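Local structure of possible galactose mutarotase (Streptomyces platensis subsp. rosaceus, 4RNL) at residues F245-G250 / R256-L261; L270-T275 / L307-F312; G91-F94 / R99-A102. The protein is of uncharacterised function but probably interconverts the anomers of galactose or a related sugar, as aldose 1-epimerases do. One frame throughout, in Å; residues are numbered along the deposited sequence.

Contact 1 of 3, residues F245-G250 / R256-L261; sequences FALDGG and RTVAEL
R256 reaches across to the type II turn L247-G250 and presents NH1 of its guanidinium group to the turn's carbonyls. The turn follows strand 242-246 of the seven-stranded sheet; R256 and V258 lie on strand 256-262 of the nine-stranded one. The bond from NH1 to D248 O is 3.0 Å long and nearly straight (166°). The oxygen lies in the guanidinium plane, whereas the nitrogen stands above the plane of that carbonyl. NH1 makes a second, weak bond of 2.8 Å to G250 O, and a water bridges R256 NE and D248 O. A bend at chi2 (-63°) carries the R256 chain to the turn.

Beside the guanidinium, V258 CG1 lies 3.5 Å above its plane, toward the rim. V258 also meets L247 at about a right angle, with L247 CD1 3.9 Å from V258 CG1, while L247 CB borders R256 NH1. V258 and A259 form a classic beta bulge opposite L272.

NH2 of R256 bonds to the carbonyls of T274 and E276. Through backbone oxygens the arginine thus joins the turn to the end of strand 268-274 and just beyond, and their combined dipoles would be expected to stabilise its positive charge.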
loop_
_atom_site.group_PDB
_atom_site.type_symbol
_atom_site.label_atom_id
_atom_site.label_comp_id
_atom_site.label_asym_id
_atom_site.label_seq_id
_atom_site.Cartn_x
_atom_site.Cartn_y
_atom_site.Cartn_z
ATOM N N PHE A 245 -9.357 8.677 -4.015
ATOM C CA PHE A 245 -9.729 9.204 -5.325
ATOM C C PHE A 245 -10.377 8.105 -6.171
ATOM O O PHE A 245 -9.919 6.967 -6.177
ATOM C CB PHE A 245 -8.486 9.781 -6.024
ATOM C CG PHE A 245 -7.956 11.018 -5.360
ATOM C CD1 PHE A 245 -7.158 10.926 -4.224
ATOM C CD2 PHE A 245 -8.311 12.276 -5.830
ATOM C CE1 PHE A 245 -6.694 12.061 -3.583
ATOM C CE2 PHE A 245 -7.847 13.421 -5.196
ATOM C CZ PHE A 245 -7.049 13.319 -4.073
ATOM N N ALA A 246 -11.458 8.450 -6.870
ATOM C CA ALA A 246 -12.098 7.531 -7.803
ATOM C C ALA A 246 -11.379 7.643 -9.144
ATOM O O ALA A 246 -11.567 8.606 -9.892
ATOM C CB ALA A 246 -13.588 7.878 -7.950
ATOM N N LEU A 247 -10.539 6.664 -9.444
ATOM C CA LEU A 247 -9.735 6.706 -10.655
ATOM C C LEU A 247 -10.604 6.610 -11.893
ATOM O O LEU A 247 -11.542 5.807 -11.941
ATOM C CB LEU A 247 -8.724 5.553 -10.634
ATOM C CG LEU A 247 -7.823 5.598 -9.403
ATOM C CD1 LEU A 247 -6.884 4.393 -9.373
ATOM C CD2 LEU A 247 -7.027 6.895 -9.401
ATOM N N ASP A 248 -10.308 7.430 -12.897
ATOM C CA ASP A 248 -11.065 7.374 -14.148
ATOM C C ASP A 248 -10.963 5.979 -14.769
ATOM O O ASP A 248 -9.875 5.404 -14.851
ATOM C CB ASP A 248 -10.564 8.438 -15.133
ATOM C CG ASP A 248 -10.727 9.857 -14.591
ATOM O OD1 ASP A 248 -11.596 10.076 -13.716
ATOM O OD2 ASP A 248 -9.992 10.754 -15.047
ATOM N N GLY A 249 -12.100 5.424 -15.173
ATOM C CA GLY A 249 -12.120 4.105 -15.781
ATOM C C GLY A 249 -12.467 2.998 -14.804
ATOM O O GLY A 249 -12.761 1.877 -15.221
ATOM N N GLY A 250 -12.429 3.301 -13.507
ATOM C CA GLY A 250 -12.809 2.326 -12.494
ATOM C C GLY A 250 -11.937 1.081 -12.446
ATOM O O GLY A 250 -10.721 1.171 -12.585
ATOM N N ARG A 256 -3.108 0.346 -15.729
ATOM C CA ARG A 256 -2.796 1.530 -16.523
ATOM C C ARG A 256 -2.262 2.587 -15.576
ATOM O O ARG A 256 -2.563 2.555 -14.380
ATOM C CB ARG A 256 -4.034 2.032 -17.288
ATOM C CG ARG A 256 -5.041 2.873 -16.467
ATOM C CD ARG A 256 -5.687 2.104 -15.313
ATOM N NE ARG A 256 -6.960 2.703 -14.880
ATOM C CZ ARG A 256 -7.630 2.332 -13.790
ATOM N NH1 ARG A 256 -8.778 2.915 -13.484
ATOM N NH2 ARG A 256 -7.148 1.378 -13.006
ATOM N N THR A 257 -1.452 3.508 -16.092
ATOM C CA THR A 257 -0.865 4.559 -15.255
ATOM C C THR A 257 -1.968 5.460 -14.707
ATOM O O THR A 257 -2.774 5.990 -15.473
ATOM C CB THR A 257 0.111 5.412 -16.065
ATOM O OG1 THR A 257 1.153 4.570 -16.578
ATOM C CG2 THR A 257 0.723 6.514 -15.194
ATOM N N VAL A 258 -2.012 5.624 -13.390
ATOM C CA VAL A 258 -3.065 6.433 -12.763
ATOM C C VAL A 258 -2.480 7.564 -11.932
ATOM O O VAL A 258 -3.198 8.487 -11.528
ATOM C CB VAL A 258 -3.976 5.591 -11.848
ATOM C CG1 VAL A 258 -4.738 4.534 -12.667
ATOM C CG2 VAL A 258 -3.152 4.945 -10.731
ATOM N N ALA A 259 -1.177 7.502 -11.676
ATOM C CA ALA A 259 -0.535 8.533 -10.872
ATOM C C ALA A 259 0.885 8.749 -11.335
ATOM O O ALA A 259 1.594 7.790 -11.656
ATOM C CB ALA A 259 -0.555 8.153 -9.399
ATOM N N GLU A 260 1.303 10.011 -11.362
ATOM C CA GLU A 260 2.699 10.351 -11.641
ATOM C C GLU A 260 3.181 11.283 -10.555
ATOM O O GLU A 260 2.611 12.358 -10.359
ATOM C CB GLU A 260 2.828 11.027 -13.014
ATOM C CG GLU A 260 2.535 10.075 -14.183
ATOM C CD GLU A 260 2.466 10.788 -15.519
ATOM O OE1 GLU A 260 2.319 12.029 -15.525
ATOM O OE2 GLU A 260 2.559 10.110 -16.565
ATOM N N LEU A 261 4.223 10.859 -9.844
ATOM C CA LEU A 261 4.779 11.638 -8.749
ATOM C C LEU A 261 6.201 12.027 -9.146
ATOM O O LEU A 261 6.925 11.229 -9.771
ATOM C CB LEU A 261 4.801 10.770 -7.488
ATOM C CG LEU A 261 5.276 11.360 -6.161
ATOM C CD1 LEU A 261 4.336 12.443 -5.629
ATOM C CD2 LEU A 261 5.400 10.221 -5.151
HETATM O O HOH W 1 -8.468 3.880 -17.200
#

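Contact 2 of 3, residues L270-T275 / L307-F312; sequences LALATT and LETQHF
L272 and T274 meet L307 and T309 mainly through branched side chains, and no ring, amide or carboxylate presents a face or edge across this contact. It belongs to the core of the beta sandwich of the galactose mutarotase fold: strand 268-274 of the nine-stranded sheet lies over strand 305-310 of the seven-stranded sheet. The two strand segments run almost parallel, 14° apart, with their axes 8.9 Å from each other at closest approach, too far for backbone pairing but a spacing at which side chains from the two sheets meet.

L272 turns its CG trans to the backbone N (chi1 -171°), which sends CD2 across the interface to L307 CB at 3.7 Å. The same methyl lies near T309 CG2. L307 itself continues onto L279 and L281 of its own sheet, so the leucine contact is part of a wider apolar layer.

Further along, T274 and T309 point at each other tip to tip. Both hydroxyls are hydrogen-bonded to T336 OG1 on strand 332-342, and T274 OG1 also bonds to E276 N, so these buried polar atoms are satisfied within the core. E308 points away, toward the other side of its sheet, where its OE2 binds a glycerol probably left from crystallisation. Between the threonines, T274 OG1 comes within 3.4 Å of T309 CB, and T309 CG2 sits 3.6 Å from T274 CB.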
loop_
_atom_site.group_PDB
_atom_site.type_symbol
_atom_site.label_atom_id
_atom_site.label_comp_id
_atom_site.label_asym_id
_atom_site.label_seq_id
_atom_site.Cartn_x
_atom_site.Cartn_y
_atom_site.Cartn_z
ATOM N N LEU A 270 8.074 8.752 -10.424
ATOM C CA LEU A 270 7.342 7.498 -10.284
ATOM C C LEU A 270 6.085 7.550 -11.127
ATOM O O LEU A 270 5.342 8.537 -11.079
ATOM C CB LEU A 270 6.925 7.294 -8.830
ATOM C CG LEU A 270 5.915 6.175 -8.553
ATOM C CD1 LEU A 270 6.559 4.803 -8.764
ATOM C CD2 LEU A 270 5.393 6.307 -7.140
ATOM N N ALA A 271 5.865 6.496 -11.905
ATOM C CA ALA A 271 4.589 6.280 -12.580
ATOM C C ALA A 271 3.959 5.057 -11.941
ATOM O O ALA A 271 4.552 3.970 -11.940
ATOM C CB ALA A 271 4.797 6.060 -14.076
ATOM N N LEU A 272 2.766 5.236 -11.386
ATOM C CA LEU A 272 2.070 4.174 -10.671
ATOM C C LEU A 272 0.932 3.672 -11.546
ATOM O O LEU A 272 0.047 4.454 -11.920
ATOM C CB LEU A 272 1.486 4.737 -9.362
ATOM C CG LEU A 272 0.887 3.737 -8.365
ATOM C CD1 LEU A 272 1.947 2.758 -7.912
ATOM C CD2 LEU A 272 0.269 4.425 -7.153
ATOM N N ALA A 273 0.951 2.381 -11.871
ATOM C CA ALA A 273 -0.099 1.780 -12.700
ATOM C C ALA A 273 -0.846 0.737 -11.891
ATOM O O ALA A 273 -0.247 0.046 -11.064
ATOM C CB ALA A 273 0.492 1.168 -13.951
ATOM N N THR A 274 -2.156 0.619 -12.116
ATOM C CA THR A 274 -2.945 -0.312 -11.322
ATOM C C THR A 274 -4.208 -0.771 -12.026
ATOM O O THR A 274 -4.696 -0.122 -12.951
ATOM C CB THR A 274 -3.324 0.296 -9.946
ATOM O OG1 THR A 274 -3.863 -0.724 -9.094
ATOM C CG2 THR A 274 -4.354 1.420 -10.102
ATOM N N THR A 275 -4.726 -1.908 -11.571
ATOM C CA THR A 275 -6.023 -2.421 -11.996
ATOM C C THR A 275 -7.141 -1.849 -11.120
ATOM O O THR A 275 -8.323 -1.931 -11.461
ATOM C CB THR A 275 -6.054 -3.943 -11.846
ATOM O OG1 THR A 275 -5.633 -4.281 -10.519
ATOM C CG2 THR A 275 -5.109 -4.602 -12.855
ATOM N N LEU A 307 0.606 6.234 -1.640
ATOM C CA LEU A 307 -0.382 6.147 -2.711
ATOM C C LEU A 307 -0.847 4.705 -2.751
ATOM O O LEU A 307 -0.188 3.855 -3.340
ATOM C CB LEU A 307 0.248 6.527 -4.052
ATOM C CG LEU A 307 0.832 7.939 -4.137
ATOM C CD1 LEU A 307 1.655 8.118 -5.409
ATOM C CD2 LEU A 307 -0.277 8.942 -4.105
ATOM N N GLU A 308 -1.964 4.422 -2.093
ATOM C CA GLU A 308 -2.424 3.048 -1.931
ATOM C C GLU A 308 -3.549 2.744 -2.894
ATOM O O GLU A 308 -4.652 3.288 -2.767
ATOM C CB GLU A 308 -2.922 2.822 -0.500
ATOM C CG GLU A 308 -2.007 3.406 0.560
ATOM C CD GLU A 308 -2.747 3.714 1.842
ATOM O OE1 GLU A 308 -3.569 2.879 2.256
ATOM O OE2 GLU A 308 -2.522 4.797 2.421
ATOM N N THR A 309 -3.283 1.860 -3.845
ATOM C CA THR A 309 -4.310 1.478 -4.815
ATOM C C THR A 309 -5.248 0.498 -4.139
ATOM O O THR A 309 -4.805 -0.423 -3.451
ATOM C CB THR A 309 -3.675 0.854 -6.055
ATOM O OG1 THR A 309 -2.877 -0.258 -5.649
ATOM C CG2 THR A 309 -2.758 1.874 -6.756
ATOM N N GLN A 310 -6.553 0.687 -4.329
ATOM C CA GLN A 310 -7.514 -0.008 -3.487
ATOM C C GLN A 310 -8.925 0.104 -4.039
ATOM O O GLN A 310 -9.186 0.880 -4.964
ATOM C CB GLN A 310 -7.479 0.641 -2.100
ATOM C CG GLN A 310 -7.890 2.118 -2.159
ATOM C CD GLN A 310 -8.059 2.739 -0.798
ATOM O OE1 GLN A 310 -7.609 2.186 0.205
ATOM N NE2 GLN A 310 -8.724 3.898 -0.747
ATOM N N HIS A 311 -9.839 -0.686 -3.484
ATOM C CA HIS A 311 -11.261 -0.382 -3.622
ATOM C C HIS A 311 -11.625 0.670 -2.563
ATOM O O HIS A 311 -10.853 0.908 -1.631
ATOM C CB HIS A 311 -12.109 -1.651 -3.489
ATOM C CG HIS A 311 -12.224 -2.436 -4.763
ATOM N ND1 HIS A 311 -11.127 -2.790 -5.520
ATOM C CD2 HIS A 311 -13.304 -2.936 -5.406
ATOM C CE1 HIS A 311 -11.528 -3.469 -6.580
ATOM N NE2 HIS A 311 -12.845 -3.572 -6.536
ATOM N N PHE A 312 -12.781 1.309 -2.718
ATOM C CA PHE A 312 -13.130 2.487 -1.915
ATOM C C PHE A 312 -13.348 2.153 -0.436
ATOM O O PHE A 312 -13.804 1.052 -0.106
ATOM C CB PHE A 312 -14.422 3.135 -2.444
ATOM C CG PHE A 312 -14.361 3.599 -3.880
ATOM C CD1 PHE A 312 -13.170 3.607 -4.602
ATOM C CD2 PHE A 312 -15.520 4.045 -4.504
ATOM C CE1 PHE A 312 -13.149 4.046 -5.926
ATOM C CE2 PHE A 312 -15.506 4.483 -5.818
ATOM C CZ PHE A 312 -14.314 4.481 -6.531
#

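Contact 3 of 3, residues G91-F94 / R99-A102; sequences GASF and RTDA
F94 and D101, which bury the most surface here, form an antiparallel hydrogen-bonded pair in the beta hairpin 93-96/99-102. D101 N donates to F94 O over 2.8 Å, and the return bond, F94 N to D101 O, is longer at 3.3 Å. The two bonds fix the register of the strands at this pair.

Their side chains share one face of the hairpin. F94 CG occupies the position between backbone N and carbonyl carbon (chi1 65°), which swings the ring toward the partner strand. D101 CB then rests over one ring face, 4.0 Å from the centroid, in a CH-pi contact displaced slightly toward the rim. The carboxylate is turned 27° from the ring plane, and its OD2 comes within 3.7 Å of F94 CE2.

S93 faces the other way, as does A102, its non-hydrogen-bonded partner. S93 OG lies 3.5 Å from T100 CG2, and S93 CA makes a CA-H...O contact of 3.3 Å with D101 O.

The hairpin is a small two-stranded sheet of its own at the periphery of the fold. F94 packs on P316 and N317 in the loop following strand 305-310, S93 O accepts a bond from N317 ND2, and D101 touches P147 shortly before strand 150-159.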
loop_
_atom_site.group_PDB
_atom_site.type_symbol
_atom_site.label_atom_id
_atom_site.label_comp_id
_atom_site.label_asym_id
_atom_site.label_seq_id
_atom_site.Cartn_x
_atom_site.Cartn_y
_atom_site.Cartn_z
ATOM N N GLY A 91 -18.102 1.341 11.748
ATOM C CA GLY A 91 -18.708 0.681 12.894
ATOM C C GLY A 91 -18.153 -0.701 13.176
ATOM O O GLY A 91 -18.713 -1.438 13.996
ATOM N N ALA A 92 -17.060 -1.050 12.498
ATOM C CA ALA A 92 -16.446 -2.371 12.630
ATOM C C ALA A 92 -17.484 -3.464 12.417
ATOM O O ALA A 92 -17.503 -4.468 13.134
ATOM C CB ALA A 92 -15.780 -2.527 14.000
ATOM N N SER A 93 -18.348 -3.261 11.427
ATOM C CA SER A 93 -19.428 -4.201 11.161
ATOM C C SER A 93 -19.901 -4.071 9.721
ATOM O O SER A 93 -19.883 -2.977 9.157
ATOM C CB SER A 93 -20.598 -3.918 12.101
ATOM O OG SER A 93 -21.617 -4.882 11.931
ATOM N N PHE A 94 -20.330 -5.185 9.128
ATOM C CA PHE A 94 -20.970 -5.150 7.809
ATOM C C PHE A 94 -21.870 -6.368 7.622
ATOM O O PHE A 94 -21.785 -7.328 8.384
ATOM C CB PHE A 94 -19.934 -5.040 6.674
ATOM C CG PHE A 94 -19.018 -6.232 6.553
ATOM C CD1 PHE A 94 -17.889 -6.341 7.347
ATOM C CD2 PHE A 94 -19.283 -7.238 5.631
ATOM C CE1 PHE A 94 -17.037 -7.431 7.225
ATOM C CE2 PHE A 94 -18.440 -8.337 5.506
ATOM C CZ PHE A 94 -17.318 -8.433 6.304
ATOM N N ARG A 99 -26.023 -11.967 6.759
ATOM C CA ARG A 99 -25.326 -12.220 8.011
ATOM C C ARG A 99 -24.509 -11.002 8.432
ATOM O O ARG A 99 -23.791 -10.416 7.613
ATOM C CB ARG A 99 -24.412 -13.439 7.839
ATOM C CG ARG A 99 -23.437 -13.676 8.975
ATOM C CD ARG A 99 -23.176 -15.169 9.168
ATOM N NE ARG A 99 -21.915 -15.613 8.575
ATOM C CZ ARG A 99 -20.853 -16.004 9.275
ATOM N NH1 ARG A 99 -19.753 -16.396 8.645
ATOM N NH2 ARG A 99 -20.889 -16.010 10.602
ATOM N N THR A 100 -24.625 -10.619 9.705
ATOM C CA THR A 100 -23.851 -9.499 10.255
ATOM C C THR A 100 -22.505 -9.978 10.779
ATOM O O THR A 100 -22.437 -10.875 11.619
ATOM C CB THR A 100 -24.612 -8.783 11.398
ATOM O OG1 THR A 100 -25.830 -8.217 10.891
ATOM C CG2 THR A 100 -23.765 -7.669 11.990
ATOM N N ASP A 101 -21.434 -9.387 10.262
ATOM C CA ASP A 101 -20.078 -9.728 10.682
ATOM C C ASP A 101 -19.534 -8.673 11.635
ATOM O O ASP A 101 -19.534 -7.488 11.318
ATOM C CB ASP A 101 -19.161 -9.840 9.456
ATOM C CG ASP A 101 -19.502 -11.031 8.582
ATOM O OD1 ASP A 101 -19.072 -12.157 8.925
ATOM O OD2 ASP A 101 -20.208 -10.846 7.563
ATOM N N ALA A 102 -19.067 -9.104 12.801
ATOM C CA ALA A 102 -18.525 -8.178 13.794
ATOM C C ALA A 102 -17.001 -8.165 13.771
ATOM O O ALA A 102 -16.351 -9.208 13.915
ATOM C CB ALA A 102 -19.033 -8.546 15.187
#

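Along the chain, contact 3 comes first, then contact 1, then contact 2. Contacts 1 and 2 are close neighbours, with centres 7 Å apart. Strands 256-262 and 268-274 lie side by side in the nine-stranded sheet, with V258 N 2.8 Å from L272 O in a probable hydrogen bond. Contact 2 joins that sheet to the seven-stranded one in the buried core, and contact 1 joins it to the turn following strand 242-246, nearer the surface. Contact 3 is separate, its centre 27 Å from that of contact 2 and 30 Å from that of contact 1. Contacts 1 and 2 thus help hold the beta sandwich together, while contact 3 belongs to a peripheral hairpin outside both large sheets.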